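Local coordinates for protein beta-glucuronidase (PDB 6XXW) that probably hydrolyses beta-D-glucuronides to release glucuronic acid, as a beta-glucuronidase of glycoside hydrolase family 2, at residues A[55-60]-A[177-182]; A[71-76]-A[138-143]; A[450-455]-A[491-496]; A[485-490]-A[538-543]. One frame throughout, in Å; residues are numbered along the deposited sequence.

Contact 1. Residues A[55-60]-A[177-182]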
loop_
_atom_site.group_PDB
_atom_site.type_symbol
_atom_site.label_atom_id
_atom_site.label_comp_id
_atom_site.label_asym_id
_atom_site.label_seq_id
_atom_site.Cartn_x
_atom_site.Cartn_y
_atom_site.Cartn_z
ATOM N N PRO A 55 4.315 31.041 -3.064
ATOM C CA PRO A 55 2.943 30.610 -3.309
ATOM C C PRO A 55 2.649 29.204 -2.774
ATOM O O PRO A 55 3.516 28.327 -2.799
ATOM C CB PRO A 55 2.856 30.628 -4.837
ATOM C CG PRO A 55 4.220 30.190 -5.259
ATOM C CD PRO A 55 5.179 30.773 -4.235
ATOM N N ALA A 56 1.420 29.014 -2.309
ATOM C CA ALA A 56 0.941 27.745 -1.766
ATOM C C ALA A 56 -0.516 27.892 -1.361
ATOM O O ALA A 56 -0.966 28.990 -1.029
ATOM C CB ALA A 56 1.748 27.314 -0.544
ATOM N N SER A 57 -1.255 26.796 -1.353
ATOM C CA SER A 57 -2.535 26.796 -0.670
ATOM C C SER A 57 -2.230 26.713 0.818
ATOM O O SER A 57 -1.259 26.073 1.209
ATOM C CB SER A 57 -3.352 25.573 -1.103
ATOM O OG SER A 57 -3.649 25.613 -2.485
ATOM N N PHE A 58 -3.053 27.352 1.662
ATOM C CA PHE A 58 -2.753 27.280 3.093
ATOM C C PHE A 58 -3.303 26.028 3.772
ATOM O O PHE A 58 -2.951 25.771 4.929
ATOM C CB PHE A 58 -3.260 28.539 3.834
ATOM C CG PHE A 58 -4.760 28.755 3.772
ATOM C CD1 PHE A 58 -5.628 27.978 4.526
ATOM C CD2 PHE A 58 -5.300 29.757 2.973
ATOM C CE1 PHE A 58 -7.027 28.185 4.465
ATOM C CE2 PHE A 58 -6.693 29.975 2.912
ATOM C CZ PHE A 58 -7.548 29.185 3.666
ATOM N N ASN A 59 -4.113 25.228 3.073
ATOM C CA ASN A 59 -4.947 24.225 3.734
ATOM C C ASN A 59 -4.132 23.077 4.328
ATOM O O ASN A 59 -4.471 22.573 5.407
ATOM C CB ASN A 59 -5.990 23.694 2.746
ATOM C CG ASN A 59 -6.831 24.821 2.124
ATOM O OD1 ASN A 59 -6.392 25.487 1.192
ATOM N ND2 ASN A 59 -8.034 25.027 2.647
ATOM N N ASP A 60 -3.080 22.628 3.645
ATOM C CA ASP A 60 -2.334 21.445 4.080
ATOM C C ASP A 60 -0.996 21.783 4.734
ATOM O O ASP A 60 -0.197 20.876 4.991
ATOM C CB ASP A 60 -2.103 20.497 2.901
ATOM C CG ASP A 60 -3.404 19.876 2.383
ATOM O OD1 ASP A 60 -4.393 19.828 3.144
ATOM O OD2 ASP A 60 -3.439 19.445 1.210
ATOM N N PHE A 177 -10.797 19.874 -4.712
ATOM C CA PHE A 177 -10.891 20.518 -3.407
ATOM C C PHE A 177 -10.791 22.034 -3.537
ATOM O O PHE A 177 -10.000 22.554 -4.329
ATOM C CB PHE A 177 -9.790 20.012 -2.467
ATOM C CG PHE A 177 -9.906 20.558 -1.067
ATOM C CD1 PHE A 177 -11.038 20.297 -0.298
ATOM C CD2 PHE A 177 -8.902 21.340 -0.523
ATOM C CE1 PHE A 177 -11.152 20.796 0.991
ATOM C CE2 PHE A 177 -9.007 21.836 0.762
ATOM C CZ PHE A 177 -10.139 21.574 1.516
ATOM N N ASN A 178 -11.572 22.745 -2.716
ATOM C CA ASN A 178 -11.582 24.211 -2.720
ATOM C C ASN A 178 -10.365 24.767 -1.970
ATOM O O ASN A 178 -10.478 25.486 -0.977
ATOM C CB ASN A 178 -12.887 24.720 -2.115
ATOM C CG ASN A 178 -13.071 26.229 -2.274
ATOM O OD1 ASN A 178 -12.798 26.804 -3.338
ATOM N ND2 ASN A 178 -13.537 26.874 -1.209
ATOM N N TYR A 179 -9.178 24.401 -2.458
ATOM C CA TYR A 179 -7.936 24.963 -1.926
ATOM C C TYR A 179 -7.943 26.483 -2.055
ATOM O O TYR A 179 -8.434 27.037 -3.045
ATOM C CB TYR A 179 -6.728 24.412 -2.682
ATOM C CG TYR A 179 -6.193 23.069 -2.219
ATOM C CD1 TYR A 179 -5.711 22.884 -0.923
ATOM C CD2 TYR A 179 -6.136 21.988 -3.109
ATOM C CE1 TYR A 179 -5.217 21.638 -0.511
ATOM C CE2 TYR A 179 -5.632 20.747 -2.711
ATOM C CZ TYR A 179 -5.181 20.580 -1.418
ATOM O OH TYR A 179 -4.680 19.356 -1.056
ATOM N N SER A 180 -7.361 27.160 -1.064
ATOM C CA SER A 180 -7.316 28.610 -1.067
ATOM C C SER A 180 -5.952 29.109 -0.613
ATOM O O SER A 180 -5.159 28.381 -0.002
ATOM C CB SER A 180 -8.404 29.215 -0.169
ATOM O OG SER A 180 -8.374 30.645 -0.272
ATOM N N GLY A 181 -5.703 30.380 -0.905
ATOM C CA GLY A 181 -4.442 31.021 -0.604
ATOM C C GLY A 181 -3.912 31.737 -1.821
ATOM O O GLY A 181 -4.618 31.927 -2.819
ATOM N N ILE A 182 -2.647 32.149 -1.743
ATOM C CA ILE A 182 -1.972 32.804 -2.860
ATOM C C ILE A 182 -1.235 31.710 -3.623
ATOM O O ILE A 182 -0.166 31.257 -3.206
ATOM C CB ILE A 182 -1.019 33.909 -2.400
ATOM C CG1 ILE A 182 -1.773 34.979 -1.601
ATOM C CG2 ILE A 182 -0.358 34.566 -3.627
ATOM C CD1 ILE A 182 -0.853 35.951 -0.872
HETATM O O HOH W 1 -10.057 26.488 1.497
#
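Asp60 and Tyr179 meet at about a right angle, the carboxylate and ring planes 86° apart. Tyr179 OH donates to Asp60 OD2 over 2.6 Å, reaching its syn side somewhat out of the carboxylate plane; Arg574 also bonds the hydroxyl. Asp60 CG, anti to the carbonyl carbon (chi1 -67°), faces that hydroxyl. The flank of the same ring takes Asn59, whose OD1 lies at the ring edge, 3.4 Å from Tyr179 CD1. Ser180 N comes to Asn59 OD1 on a lone pair at 3.0 Å and nearly straight (171°). Asn59 ND2 points to Arg68 O and to a water shared with Asn178 O. Phe177 sets its CD2 over the centre of one Tyr179 face. Phe58 lays CE2 against Ser180 CB (3.6 Å), while Phe58 N bonds to Ser180 O. Ser57 OG is hydrogen-bonded to Lys315 N. With Lys315 and Arg574 belonging to the TIM barrel region, this is a loop junction where the sugar binding domain of a family 2 glycosidase meets its barrel.

Contact 2. Residues A[71-76]-A[138-143]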
loop_
_atom_site.group_PDB
_atom_site.type_symbol
_atom_site.label_atom_id
_atom_site.label_comp_id
_atom_site.label_asym_id
_atom_site.label_seq_id
_atom_site.Cartn_x
_atom_site.Cartn_y
_atom_site.Cartn_z
ATOM N N VAL A 71 -13.364 28.569 6.084
ATOM C CA VAL A 71 -14.127 29.291 5.071
ATOM C C VAL A 71 -14.262 30.732 5.537
ATOM O O VAL A 71 -14.806 30.991 6.617
ATOM C CB VAL A 71 -15.524 28.684 4.811
ATOM C CG1 VAL A 71 -16.288 29.557 3.825
ATOM C CG2 VAL A 71 -15.421 27.264 4.255
ATOM N N GLY A 72 -13.773 31.663 4.725
ATOM C CA GLY A 72 -13.772 33.061 5.108
ATOM C C GLY A 72 -12.525 33.778 4.638
ATOM O O GLY A 72 -11.892 33.354 3.670
ATOM N N ARG A 73 -12.154 34.846 5.328
ATOM C CA ARG A 73 -11.058 35.708 4.909
ATOM C C ARG A 73 -9.781 35.356 5.655
ATOM O O ARG A 73 -9.800 35.102 6.861
ATOM C CB ARG A 73 -11.416 37.179 5.145
ATOM C CG ARG A 73 -12.510 37.662 4.204
ATOM C CD ARG A 73 -12.891 39.121 4.426
ATOM N NE ARG A 73 -14.138 39.445 3.736
ATOM C CZ ARG A 73 -15.348 39.369 4.296
ATOM N NH1 ARG A 73 -15.486 38.972 5.555
ATOM N NH2 ARG A 73 -16.432 39.691 3.595
ATOM N N VAL A 74 -8.667 35.332 4.925
ATOM C CA VAL A 74 -7.355 35.179 5.533
ATOM C C VAL A 74 -6.505 36.349 5.056
ATOM O O VAL A 74 -6.832 37.022 4.078
ATOM C CB VAL A 74 -6.694 33.823 5.200
ATOM C CG1 VAL A 74 -7.664 32.664 5.542
ATOM C CG2 VAL A 74 -6.270 33.771 3.737
ATOM N N TYR A 75 -5.417 36.607 5.776
ATOM C CA TYR A 75 -4.620 37.813 5.567
ATOM C C TYR A 75 -3.150 37.433 5.546
ATOM O O TYR A 75 -2.659 36.807 6.487
ATOM C CB TYR A 75 -4.893 38.854 6.663
ATOM C CG TYR A 75 -6.353 39.212 6.744
ATOM C CD1 TYR A 75 -7.251 38.405 7.441
ATOM C CD2 TYR A 75 -6.846 40.334 6.094
ATOM C CE1 TYR A 75 -8.606 38.710 7.492
ATOM C CE2 TYR A 75 -8.202 40.656 6.152
ATOM C CZ TYR A 75 -9.069 39.837 6.849
ATOM O OH TYR A 75 -10.409 40.153 6.904
ATOM N N TYR A 76 -2.464 37.803 4.470
ATOM C CA TYR A 76 -1.026 37.620 4.316
ATOM C C TYR A 76 -0.332 38.963 4.503
ATOM O O TYR A 76 -0.875 39.998 4.121
ATOM C CB TYR A 76 -0.701 37.084 2.927
ATOM C CG TYR A 76 -1.106 35.652 2.654
ATOM C CD1 TYR A 76 -2.423 35.323 2.365
ATOM C CD2 TYR A 76 -0.150 34.637 2.640
ATOM C CE1 TYR A 76 -2.791 33.997 2.078
ATOM C CE2 TYR A 76 -0.504 33.311 2.363
ATOM C CZ TYR A 76 -1.821 33.003 2.081
ATOM O OH TYR A 76 -2.158 31.699 1.799
ATOM N N GLU A 138 -0.070 43.782 2.351
ATOM C CA GLU A 138 -1.022 42.854 2.940
ATOM C C GLU A 138 -2.006 42.428 1.866
ATOM O O GLU A 138 -2.468 43.251 1.072
ATOM C CB GLU A 138 -1.745 43.484 4.133
ATOM C CG GLU A 138 -0.804 43.786 5.296
ATOM C CD GLU A 138 -1.477 44.550 6.407
ATOM O OE1 GLU A 138 -1.867 43.905 7.407
ATOM O OE2 GLU A 138 -1.620 45.790 6.274
ATOM N N ILE A 139 -2.301 41.133 1.824
ATOM C CA ILE A 139 -3.207 40.579 0.831
ATOM C C ILE A 139 -4.293 39.817 1.572
ATOM O O ILE A 139 -3.997 38.890 2.334
ATOM C CB ILE A 139 -2.485 39.675 -0.185
ATOM C CG1 ILE A 139 -1.459 40.507 -0.966
ATOM C CG2 ILE A 139 -3.516 39.007 -1.133
ATOM C CD1 ILE A 139 -0.502 39.714 -1.847
ATOM N N MET A 140 -5.540 40.237 1.386
ATOM C CA MET A 140 -6.681 39.507 1.902
ATOM C C MET A 140 -7.166 38.560 0.816
ATOM O O MET A 140 -7.257 38.938 -0.356
ATOM C CB MET A 140 -7.798 40.472 2.324
ATOM C CG MET A 140 -9.007 39.835 2.996
ATOM S SD MET A 140 -10.120 38.930 1.861
ATOM C CE MET A 140 -10.710 40.243 0.784
ATOM N N VAL A 141 -7.474 37.328 1.206
ATOM C CA VAL A 141 -8.009 36.325 0.290
ATOM C C VAL A 141 -9.242 35.719 0.945
ATOM O O VAL A 141 -9.197 35.345 2.117
ATOM C CB VAL A 141 -6.977 35.224 -0.033
ATOM C CG1 VAL A 141 -7.573 34.216 -1.008
ATOM C CG2 VAL A 141 -5.668 35.833 -0.591
ATOM N N ASP A 142 -10.329 35.613 0.188
ATOM C CA ASP A 142 -11.596 35.070 0.674
ATOM C C ASP A 142 -11.936 33.873 -0.200
ATOM O O ASP A 142 -11.983 34.001 -1.428
ATOM C CB ASP A 142 -12.694 36.145 0.605
ATOM C CG ASP A 142 -13.976 35.761 1.357
ATOM O OD1 ASP A 142 -14.239 34.569 1.587
ATOM O OD2 ASP A 142 -14.746 36.672 1.708
ATOM N N ASN A 143 -12.132 32.702 0.420
ATOM C CA ASN A 143 -12.440 31.490 -0.328
ATOM C C ASN A 143 -13.928 31.164 -0.329
ATOM O O ASN A 143 -14.315 30.078 -0.776
ATOM C CB ASN A 143 -11.639 30.295 0.218
ATOM C CG ASN A 143 -11.988 29.963 1.646
ATOM O OD1 ASN A 143 -12.725 30.700 2.291
ATOM N ND2 ASN A 143 -11.469 28.836 2.150
#
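Gly72 N gives its hydrogen to Asn143 OD1 over 2.8 Å, almost straight (173°) and in the plane of the side-chain carbonyl. Asn143 gets there with CG tucked between its backbone N and carbonyl carbon (chi1 63°), and its ND2 is taken up by Tyr70 O. This closes the end of an antiparallel pair of beta strands, 73-76 and 138-142, in the sheet of the sugar binding domain. Val74 with Val141 and Tyr76 with Ile139 are the hydrogen-bonded pairs; Tyr76 N bonds to Ile139 O over 2.8 Å. Their side chains share the buried face, where Trp39, Phe41 and Ile182 pack on them; Val74 CG2 comes 4.1 Å from Val141 CB. The other face carries Arg73, Tyr75, Met140 and Asp142. Met140 CG stands anti to the backbone N (chi1 -175°), and the chain then bends at chi2 and chi3, which lays Met140 CG 3.4 Å from Tyr75 CE2 and SD 3.6 Å from Arg73 CG. Arg73 NH1 is paired with Glu44, and Asp142 OD1 with Thr144. Asp142 OD2 sits over one face of the Arg73 guanidinium, 3.5 Å from Arg73 NE, so that only charge attraction joins them and no N-H points at the oxygen.

Contact 3. Residues A[450-455]-A[491-496]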
loop_
_atom_site.group_PDB
_atom_site.type_symbol
_atom_site.label_atom_id
_atom_site.label_comp_id
_atom_site.label_asym_id
_atom_site.label_seq_id
_atom_site.Cartn_x
_atom_site.Cartn_y
_atom_site.Cartn_z
ATOM N N THR A 450 -23.505 15.760 -20.634
ATOM C CA THR A 450 -24.885 15.633 -21.098
ATOM C C THR A 450 -24.978 14.606 -22.227
ATOM O O THR A 450 -24.005 14.348 -22.942
ATOM C CB THR A 450 -25.389 17.010 -21.591
ATOM O OG1 THR A 450 -25.278 17.977 -20.539
ATOM C CG2 THR A 450 -26.856 16.990 -22.055
ATOM N N LYS A 451 -26.161 14.016 -22.377
ATOM C CA LYS A 451 -26.442 13.151 -23.515
ATOM C C LYS A 451 -26.424 13.954 -24.814
ATOM O O LYS A 451 -26.809 15.127 -24.849
ATOM C CB LYS A 451 -27.795 12.455 -23.315
ATOM C CG LYS A 451 -28.401 11.860 -24.573
ATOM C CD LYS A 451 -28.176 10.358 -24.664
ATOM C CE LYS A 451 -28.560 9.854 -26.043
ATOM N NZ LYS A 451 -28.457 10.950 -27.056
ATOM N N ALA A 452 -25.957 13.311 -25.891
ATOM C CA ALA A 452 -25.803 14.001 -27.175
ATOM C C ALA A 452 -27.095 14.677 -27.628
ATOM O O ALA A 452 -27.090 15.837 -28.063
ATOM C CB ALA A 452 -25.330 13.012 -28.240
ATOM N N SER A 453 -28.218 13.963 -27.527
ATOM C CA SER A 453 -29.481 14.499 -28.009
ATOM C C SER A 453 -30.077 15.533 -27.067
ATOM O O SER A 453 -31.061 16.183 -27.438
ATOM C CB SER A 453 -30.485 13.360 -28.229
ATOM O OG SER A 453 -30.799 12.720 -27.006
ATOM N N GLU A 454 -29.513 15.713 -25.868
ATOM C CA GLU A 454 -30.091 16.653 -24.918
ATOM C C GLU A 454 -29.352 17.980 -24.828
ATOM O O GLU A 454 -29.970 18.972 -24.424
ATOM C CB GLU A 454 -30.164 16.027 -23.522
ATOM C CG GLU A 454 -30.829 14.654 -23.518
ATOM C CD GLU A 454 -31.300 14.234 -22.137
ATOM O OE1 GLU A 454 -30.538 14.413 -21.159
ATOM O OE2 GLU A 454 -32.426 13.707 -22.028
ATOM N N THR A 455 -28.066 18.045 -25.178
ATOM C CA THR A 455 -27.357 19.308 -25.008
ATOM C C THR A 455 -27.888 20.346 -25.994
ATOM O O THR A 455 -28.060 20.069 -27.182
ATOM C CB THR A 455 -25.838 19.159 -25.168
ATOM O OG1 THR A 455 -25.258 20.468 -25.254
ATOM C CG2 THR A 455 -25.451 18.339 -26.413
ATOM N N ARG A 491 -21.180 7.694 -32.260
ATOM C CA ARG A 491 -21.798 7.825 -33.579
ATOM C C ARG A 491 -22.980 8.782 -33.543
ATOM O O ARG A 491 -23.242 9.488 -34.525
ATOM C CB ARG A 491 -22.245 6.462 -34.105
ATOM C CG ARG A 491 -21.077 5.529 -34.456
ATOM C CD ARG A 491 -21.563 4.312 -35.252
ATOM N NE ARG A 491 -20.449 3.441 -35.622
ATOM C CZ ARG A 491 -19.650 3.652 -36.666
ATOM N NH1 ARG A 491 -19.845 4.697 -37.457
ATOM N NH2 ARG A 491 -18.661 2.812 -36.927
ATOM N N GLU A 492 -23.707 8.829 -32.426
ATOM C CA GLU A 492 -24.808 9.779 -32.341
ATOM C C GLU A 492 -24.301 11.214 -32.215
ATOM O O GLU A 492 -24.911 12.136 -32.766
ATOM C CB GLU A 492 -25.739 9.437 -31.178
ATOM C CG GLU A 492 -27.082 10.172 -31.285
ATOM C CD GLU A 492 -27.892 10.125 -30.007
ATOM O OE1 GLU A 492 -27.337 9.701 -28.975
ATOM O OE2 GLU A 492 -29.085 10.510 -30.033
ATOM N N TRP A 493 -23.201 11.438 -31.484
ATOM C CA TRP A 493 -22.634 12.785 -31.473
ATOM C C TRP A 493 -22.273 13.235 -32.881
ATOM O O TRP A 493 -22.523 14.391 -33.261
ATOM C CB TRP A 493 -21.399 12.855 -30.575
ATOM C CG TRP A 493 -21.701 12.879 -29.107
ATOM C CD1 TRP A 493 -21.732 11.802 -28.270
ATOM C CD2 TRP A 493 -22.010 14.029 -28.297
ATOM N NE1 TRP A 493 -22.030 12.208 -26.987
ATOM C CE2 TRP A 493 -22.215 13.566 -26.978
ATOM C CE3 TRP A 493 -22.136 15.402 -28.559
ATOM C CZ2 TRP A 493 -22.531 14.421 -25.921
ATOM C CZ3 TRP A 493 -22.451 16.260 -27.498
ATOM C CH2 TRP A 493 -22.642 15.766 -26.199
ATOM N N TYR A 494 -21.660 12.348 -33.669
ATOM C CA TYR A 494 -21.223 12.778 -34.991
ATOM C C TYR A 494 -22.406 12.962 -35.929
ATOM O O TYR A 494 -22.414 13.891 -36.747
ATOM C CB TYR A 494 -20.232 11.795 -35.604
ATOM C CG TYR A 494 -19.675 12.361 -36.888
ATOM C CD1 TYR A 494 -18.903 13.518 -36.871
ATOM C CD2 TYR A 494 -19.963 11.778 -38.117
ATOM C CE1 TYR A 494 -18.410 14.070 -38.041
ATOM C CE2 TYR A 494 -19.464 12.313 -39.293
ATOM C CZ TYR A 494 -18.692 13.462 -39.246
ATOM O OH TYR A 494 -18.193 14.008 -40.404
ATOM N N GLU A 495 -23.399 12.081 -35.827
ATOM C CA GLU A 495 -24.578 12.168 -36.683
ATOM C C GLU A 495 -25.358 13.452 -36.425
ATOM O O GLU A 495 -25.909 14.048 -37.359
ATOM C CB GLU A 495 -25.460 10.937 -36.455
ATOM C CG GLU A 495 -26.833 10.967 -37.126
ATOM C CD GLU A 495 -26.762 11.170 -38.638
ATOM O OE1 GLU A 495 -27.618 11.904 -39.183
ATOM O OE2 GLU A 495 -25.860 10.593 -39.284
ATOM N N LEU A 496 -25.410 13.901 -35.167
ATOM C CA LEU A 496 -26.155 15.114 -34.853
ATOM C C LEU A 496 -25.385 16.382 -35.205
ATOM O O LEU A 496 -25.992 17.373 -35.619
ATOM C CB LEU A 496 -26.529 15.147 -33.370
ATOM C CG LEU A 496 -27.572 14.109 -32.946
ATOM C CD1 LEU A 496 -27.710 14.063 -31.426
ATOM C CD2 LEU A 496 -28.901 14.412 -33.615
#
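Ala452 and Trp493 make the central apolar contact. The methyl CB of Ala452 stands over one face of the indole in a CH-pi contact, 3.4 Å from the centroid of the five-membered ring and only 11° off its normal. From the six-membered end, Thr455 sends CG2 to within 3.8 Å of Trp493 CZ3, and its OG1 turns away to Glu448. Leu496, one helical turn after Glu492, adds CD1 at 4.1 Å from Ala452 CB. With an alanine in place of Trp493, the Ala452 methyl would probably lose the face it rests on, and a gap would be likely to open between loop and helix beside Thr455.

In the TIM barrel, residues 450-455 form the loop leaving strand 444-448, and helix 482-497 follows the adjacent strand 463-467, so the contact joins the loop after one strand to the helix after the other. Strand residues Ile464, Val466 and Ile501 also pack on the indole.

The polar contacts lie around this core. Thr450 O, bonded to Arg468, sits at the edge of the indole, 3.3 Å from Trp493 CZ2; Trp493 NE1 has a weak bond to Asp489. Glu492 CG stands anti to its backbone N (chi1 -165°), and in one of two modelled conformers Lys451 NZ pairs with Glu492 OE1 in a salt bridge, at a short 2.5 Å that is doubtful.

Contact 4. Residues A[485-490]-A[538-543]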
loop_
_atom_site.group_PDB
_atom_site.type_symbol
_atom_site.label_atom_id
_atom_site.label_comp_id
_atom_site.label_asym_id
_atom_site.label_seq_id
_atom_site.Cartn_x
_atom_site.Cartn_y
_atom_site.Cartn_z
ATOM N N GLN A 485 -21.910 0.522 -25.724
ATOM C CA GLN A 485 -22.425 1.834 -25.349
ATOM C C GLN A 485 -21.607 2.967 -25.961
ATOM O O GLN A 485 -22.169 3.963 -26.437
ATOM C CB GLN A 485 -22.457 1.956 -23.827
ATOM C CG GLN A 485 -23.309 0.895 -23.149
ATOM C CD GLN A 485 -23.311 1.025 -21.641
ATOM O OE1 GLN A 485 -22.363 1.543 -21.056
ATOM N NE2 GLN A 485 -24.380 0.554 -20.999
ATOM N N LEU A 486 -20.283 2.834 -25.971
ATOM C CA LEU A 486 -19.455 3.956 -26.393
ATOM C C LEU A 486 -19.556 4.178 -27.891
ATOM O O LEU A 486 -19.639 5.326 -28.345
ATOM C CB LEU A 486 -18.002 3.735 -25.975
ATOM C CG LEU A 486 -17.078 4.908 -26.330
ATOM C CD1 LEU A 486 -17.515 6.182 -25.619
ATOM C CD2 LEU A 486 -15.612 4.558 -26.010
ATOM N N GLU A 487 -19.563 3.097 -28.680
ATOM C CA GLU A 487 -19.653 3.277 -30.127
ATOM C C GLU A 487 -20.992 3.885 -30.525
ATOM O O GLU A 487 -21.036 4.807 -31.346
ATOM C CB GLU A 487 -19.442 1.952 -30.861
ATOM C CG GLU A 487 -19.771 2.068 -32.348
ATOM C CD GLU A 487 -19.063 1.037 -33.209
ATOM O OE1 GLU A 487 -19.164 1.141 -34.449
ATOM O OE2 GLU A 487 -18.416 0.120 -32.657
ATOM N N ARG A 488 -22.091 3.386 -29.955
ATOM C CA ARG A 488 -23.401 3.963 -30.239
ATOM C C ARG A 488 -23.452 5.440 -29.865
ATOM O O ARG A 488 -24.007 6.260 -30.608
ATOM C CB ARG A 488 -24.492 3.199 -29.487
ATOM C CG ARG A 488 -24.816 1.832 -30.076
ATOM C CD ARG A 488 -25.446 0.902 -29.035
ATOM N NE ARG A 488 -26.814 1.281 -28.712
ATOM C CZ ARG A 488 -27.873 0.903 -29.421
ATOM N NH1 ARG A 488 -27.713 0.135 -30.492
ATOM N NH2 ARG A 488 -29.089 1.292 -29.062
ATOM N N ASP A 489 -22.905 5.792 -28.702
ATOM C CA ASP A 489 -22.958 7.178 -28.248
ATOM C C ASP A 489 -22.177 8.090 -29.181
ATOM O O ASP A 489 -22.708 9.096 -29.670
ATOM C CB ASP A 489 -22.419 7.282 -26.821
ATOM C CG ASP A 489 -22.668 8.647 -26.206
ATOM O OD1 ASP A 489 -23.752 9.211 -26.436
ATOM O OD2 ASP A 489 -21.795 9.146 -25.483
ATOM N N LEU A 490 -20.917 7.738 -29.463
ATOM C CA LEU A 490 -20.075 8.617 -30.266
ATOM C C LEU A 490 -20.592 8.756 -31.692
ATOM O O LEU A 490 -20.454 9.831 -32.287
ATOM C CB LEU A 490 -18.630 8.123 -30.265
ATOM C CG LEU A 490 -17.951 8.213 -28.896
ATOM C CD1 LEU A 490 -16.545 7.655 -28.947
ATOM C CD2 LEU A 490 -17.948 9.659 -28.396
ATOM N N LEU A 538 -12.409 3.980 -30.175
ATOM C CA LEU A 538 -12.043 5.215 -30.869
ATOM C C LEU A 538 -11.296 4.932 -32.163
ATOM O O LEU A 538 -11.449 5.661 -33.153
ATOM C CB LEU A 538 -11.183 6.099 -29.960
ATOM C CG LEU A 538 -11.729 6.430 -28.575
ATOM C CD1 LEU A 538 -10.774 7.406 -27.882
ATOM C CD2 LEU A 538 -13.136 7.019 -28.672
ATOM N N ASP A 539 -10.480 3.874 -32.180
ATOM C CA ASP A 539 -9.684 3.591 -33.366
ATOM C C ASP A 539 -10.553 3.230 -34.562
ATOM O O ASP A 539 -10.091 3.331 -35.702
ATOM C CB ASP A 539 -8.694 2.463 -33.085
ATOM C CG ASP A 539 -7.564 2.896 -32.176
ATOM O OD1 ASP A 539 -7.312 4.113 -32.060
ATOM O OD2 ASP A 539 -6.933 2.016 -31.572
ATOM N N ARG A 540 -11.794 2.822 -34.331
ATOM C CA ARG A 540 -12.682 2.429 -35.415
ATOM C C ARG A 540 -13.527 3.583 -35.935
ATOM O O ARG A 540 -14.316 3.385 -36.868
ATOM C CB ARG A 540 -13.581 1.285 -34.946
ATOM C CG ARG A 540 -12.752 0.077 -34.555
ATOM C CD ARG A 540 -13.593 -1.157 -34.349
ATOM N NE ARG A 540 -14.183 -1.189 -33.018
ATOM C CZ ARG A 540 -15.468 -0.963 -32.779
ATOM N NH1 ARG A 540 -16.284 -0.688 -33.792
ATOM N NH2 ARG A 540 -15.939 -1.015 -31.535
ATOM N N LEU A 541 -13.361 4.779 -35.373
ATOM C CA LEU A 541 -14.204 5.931 -35.683
ATOM C C LEU A 541 -13.337 7.040 -36.277
ATOM O O LEU A 541 -12.548 7.675 -35.562
ATOM C CB LEU A 541 -14.931 6.407 -34.425
ATOM C CG LEU A 541 -15.747 5.343 -33.677
ATOM C CD1 LEU A 541 -16.367 5.929 -32.409
ATOM C CD2 LEU A 541 -16.836 4.772 -34.579
ATOM N N ASP A 542 -13.498 7.294 -37.582
ATOM C CA ASP A 542 -12.618 8.254 -38.245
ATOM C C ASP A 542 -12.903 9.706 -37.865
ATOM O O ASP A 542 -12.100 10.584 -38.204
ATOM C CB ASP A 542 -12.684 8.074 -39.774
ATOM C CG ASP A 542 -14.036 8.454 -40.380
ATOM O OD1 ASP A 542 -14.962 8.895 -39.663
ATOM O OD2 ASP A 542 -14.169 8.316 -41.614
ATOM N N PHE A 543 -13.998 9.985 -37.168
ATOM C CA PHE A 543 -14.309 11.348 -36.748
ATOM C C PHE A 543 -13.806 11.662 -35.340
ATOM O O PHE A 543 -13.934 12.801 -34.889
ATOM C CB PHE A 543 -15.821 11.601 -36.838
ATOM C CG PHE A 543 -16.669 10.562 -36.144
ATOM C CD1 PHE A 543 -16.859 10.602 -34.767
ATOM C CD2 PHE A 543 -17.287 9.559 -36.870
ATOM C CE1 PHE A 543 -17.636 9.647 -34.126
ATOM C CE2 PHE A 543 -18.071 8.609 -36.239
ATOM C CZ PHE A 543 -18.245 8.651 -34.862
#
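The guanidinium of Arg540 takes Glu487 OE2 at its edge, close to its own plane, although the carboxylate plane is turned 44° against it. Glu487 CG, anti to the backbone N (chi1 170°), starts an extended chain that carries the carboxylate there. Arg540 NH1 reaches Glu487 OE2 over 2.5 Å, suspiciously short, and NH2 adds a weak, bent bond. The Phe543 ring has Leu541 CB over one face, stacks with Tyr494, and brings CE1 obliquely to 3.4 Å from Leu490 O. Between them lies an apolar layer: Leu490 CD1 presses tightly on Leu538 CD2 (3.5 Å), and Leu541 CD1 comes across to Leu490 CB at 3.8 Å. A type I turn presents Leu538 and Leu541 where helix 524-538 of the TIM barrel ends before strand 544-550. Putting an alanine at Glu487 would probably leave the Arg540 guanidinium without its mate here and take from Arg491 NE the Glu487 OE1 it pairs with. One carboxylate thus serves two arginines, tying the turn electrostatically to helix 482-497 beside a buried leucine layer.

How the contacts relate
From the N terminus, segment 55-60 opens first and waits until 177-182 to close contact 1. Contact 2 opens and closes wholly within that span, and the two touch, Ile182 and Ser180 packing on Tyr76 and Asn143, and both reach the same sheet of the sugar binding domain. Both close before contacts 3 and 4 open in the TIM barrel, with centres about 38 to 47 Å from the first two. Those two cross: segment 485-490 lies between 450-455 and 491-496, and contact 4 closes last, at 538-543. Helix 482-497 serves both, tied by contact 3 to the loop after strand 444-448 and by contact 4 to the turn before strand 544-550.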